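Side-chain contact in phosphoserine aminotransferase (Bacillus alcalophilus, PDB 1W23), which catalyses the reversible, pyridoxal-phosphate-dependent transfer of an amino group between phosphoserine and 2-oxoglutarate in serine biosynthesis: residues R304-E307 and L308-Q311. Sequence-based numbering, arbitrary orientation.
Sequences RNEE and LNQQ
The carboxylate of E306 and the amide of N309 meet almost perpendicularly, their planes 76° apart. N309 ND2 donates to E306 OE1 over 3.1 Å; the oxygen lies in the amide's own plane, yet the donor reaches it from above the carboxylate plane. Two torsions of the glutamate chain bring this about: CG stands anti to the backbone N, and a bend at chi2 brings the carboxylate to N309 and Q310. The other carboxylate oxygen, E306 OE2, lies 3.6 Å from Q310 NE2, a close contact and not a bond, and the Q310 amide is also steeply inclined to the carboxylate. N309 itself is buried and held at both ends of its amide, since OD1 accepts from L303 N and ND2 also bonds N302 OD1. Three bonds, one at OD1 and two at ND2, fix the rotation of the amide and tie the helix start to the end of strand 298-302.

At the mouth of the helix, the amide of N305 supplies a different kind of bond. Its OD1 receives L308 N at 2.9 Å, nearly straight at 171°, with the donor tilted modestly from the carbonyl plane. A chi1 of 61° sets CG between the backbone N and the carbonyl carbon, turning OD1 toward the N-H of L308. The same amide rests against L308: N305 ND2 is 3.7 Å from L308 CD1, while L308 CG packs near OD1. Behind these side chains the i to i+4 backbone hydrogen bonds of the helix begin, N309 N bonding N305 O at 3.0 Å and Q310 N bonding E306 O. Far from the cofactor, on the protein surface, this is a classic asparagine N-cap, opening helix 306-318 after the short link that follows strand 298-302.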
ATOM      1  N   ARG A 304      21.562 -27.893  19.006  1.00 12.73           N
ATOM      2  CA  ARG A 304      21.233 -29.303  19.225  1.00 12.15           C
ATOM      3  C   ARG A 304      19.938 -29.551  19.989  1.00 13.74           C
ATOM      4  O   ARG A 304      19.405 -30.677  19.964  1.00 15.32           O
ATOM      5  CB  ARG A 304      22.377 -30.015  19.975  1.00 12.46           C
ATOM      6  CG  ARG A 304      23.557 -30.384  19.087  1.00 12.84           C
ATOM      7  CD  ARG A 304      24.515 -31.374  19.779  1.00 13.05           C
ATOM      8  NE  ARG A 304      25.487 -31.886  18.803  1.00 12.27           N
ATOM      9  CZ  ARG A 304      26.682 -31.305  18.566  1.00 11.43           C
ATOM     10  NH1 ARG A 304      27.093 -30.249  19.279  1.00 12.71           N
ATOM     11  NH2 ARG A 304      27.422 -31.837  17.598  1.00 12.57           N
ATOM     12  N   ASN A 305      19.387 -28.617  20.733  1.00 13.46           N
ATOM     13  CA  ASN A 305      18.117 -28.754  21.422  1.00 14.25           C
ATOM     14  C   ASN A 305      17.490 -27.389  21.581  1.00 14.07           C
ATOM     15  O   ASN A 305      18.093 -26.343  21.289  1.00 14.12           O
ATOM     16  CB  ASN A 305      18.332 -29.527  22.723  1.00 16.44           C
ATOM     17  CG  ASN A 305      19.280 -28.841  23.692  1.00 18.50           C
ATOM     18  OD1 ASN A 305      19.021 -27.697  24.041  1.00 19.96           O
ATOM     19  ND2 ASN A 305      20.345 -29.525  24.091  1.00 24.12           N
ATOM     20  N   GLU A 306      16.251 -27.360  22.005  1.00 16.39           N
ATOM     21  CA  GLU A 306      15.461 -26.157  22.057  1.00 15.94           C
ATOM     22  C   GLU A 306      15.977 -25.272  23.182  1.00 15.22           C
ATOM     23  O   GLU A 306      15.930 -24.025  23.072  1.00 16.57           O
ATOM     24  CB  GLU A 306      13.959 -26.481  22.247  1.00 19.73           C
ATOM     25  CG  GLU A 306      13.090 -25.256  22.321  1.00 21.17           C
ATOM     26  CD  GLU A 306      13.178 -24.385  21.105  1.00 25.97           C
ATOM     27  OE1 GLU A 306      13.621 -24.795  20.016  1.00 21.27           O
ATOM     28  OE2 GLU A 306      12.754 -23.218  21.319  1.00 25.26           O
ATOM     29  N   GLU A 307      16.474 -25.847  24.276  1.00 16.15           N
ATOM     30  CA  GLU A 307      17.052 -25.001  25.334  1.00 16.93           C
ATOM     31  C   GLU A 307      18.251 -24.190  24.851  1.00 15.36           C
ATOM     32  O   GLU A 307      18.372 -22.972  25.111  1.00 15.01           O
ATOM     33  CB  GLU A 307      17.421 -25.880  26.522  1.00 19.09           C
ATOM     34  CG  GLU A 307      16.209 -26.563  27.121  1.00 22.71           C
ATOM     35  CD  GLU A 307      15.642 -27.790  26.444  1.00 24.77           C
ATOM     36  OE1 GLU A 307      16.301 -28.487  25.657  1.00 31.39           O
ATOM     37  OE2 GLU A 307      14.470 -28.146  26.709  1.00 40.66           O
ATOM     38  N   LEU A 308      19.144 -24.818  24.120  1.00 14.29           N
ATOM     39  CA  LEU A 308      20.248 -24.080  23.488  1.00 13.43           C
ATOM     40  C   LEU A 308      19.772 -23.098  22.471  1.00 12.35           C
ATOM     41  O   LEU A 308      20.331 -21.990  22.393  1.00 13.19           O
ATOM     42  CB  LEU A 308      21.237 -25.069  22.835  1.00 13.56           C
ATOM     43  CG  LEU A 308      22.135 -25.852  23.836  1.00 15.49           C
ATOM     44  CD1 LEU A 308      22.819 -27.004  23.099  1.00 17.97           C
ATOM     45  CD2 LEU A 308      23.141 -24.899  24.431  1.00 20.07           C
ATOM     46  N   ASN A 309      18.781 -23.422  21.639  1.00 13.08           N
ATOM     47  CA  ASN A 309      18.243 -22.423  20.708  1.00 13.59           C
ATOM     48  C   ASN A 309      17.809 -21.181  21.502  1.00 13.22           C
ATOM     49  O   ASN A 309      18.101 -20.061  21.082  1.00 13.02           O
ATOM     50  CB  ASN A 309      16.984 -22.959  20.007  1.00 14.00           C
ATOM     51  CG  ASN A 309      17.214 -23.722  18.736  1.00 14.83           C
ATOM     52  OD1 ASN A 309      18.275 -23.644  18.100  1.00 17.21           O
ATOM     53  ND2 ASN A 309      16.140 -24.482  18.281  1.00 16.05           N
ATOM     54  N   GLN A 310      17.061 -21.381  22.577  1.00 13.06           N
ATOM     55  CA  GLN A 310      16.554 -20.254  23.367  1.00 14.52           C
ATOM     56  C   GLN A 310      17.683 -19.422  23.958  1.00 13.46           C
ATOM     57  O   GLN A 310      17.650 -18.188  23.918  1.00 14.30           O
ATOM     58  CB  GLN A 310      15.613 -20.767  24.473  1.00 20.44           C
ATOM     59  CG  GLN A 310      14.372 -21.506  24.094  1.00 28.13           C
ATOM     60  CD  GLN A 310      13.795 -22.392  25.244  1.00 38.65           C
ATOM     61  OE1 GLN A 310      14.158 -22.610  26.414  1.00 41.21           O
ATOM     62  NE2 GLN A 310      12.678 -23.080  24.904  1.00 47.60           N
ATOM     63  N   GLN A 311      18.696 -20.101  24.490  1.00 13.17           N
ATOM     64  CA  GLN A 311      19.817 -19.432  25.107  1.00 14.03           C
ATOM     65  C   GLN A 311      20.590 -18.631  24.071  1.00 12.85           C
ATOM     66  O   GLN A 311      20.986 -17.471  24.333  1.00 13.17           O
ATOM     67  CB  GLN A 311      20.705 -20.459  25.804  1.00 14.24           C
ATOM     68  CG  GLN A 311      20.071 -21.057  27.047  1.00 21.56           C
ATOM     69  CD  GLN A 311      20.786 -22.341  27.475  1.00 26.95           C
ATOM     70  OE1 GLN A 311      21.841 -22.717  26.975  1.00 37.52           O
ATOM     71  NE2 GLN A 311      20.136 -23.000  28.434  1.00 48.99           N
TER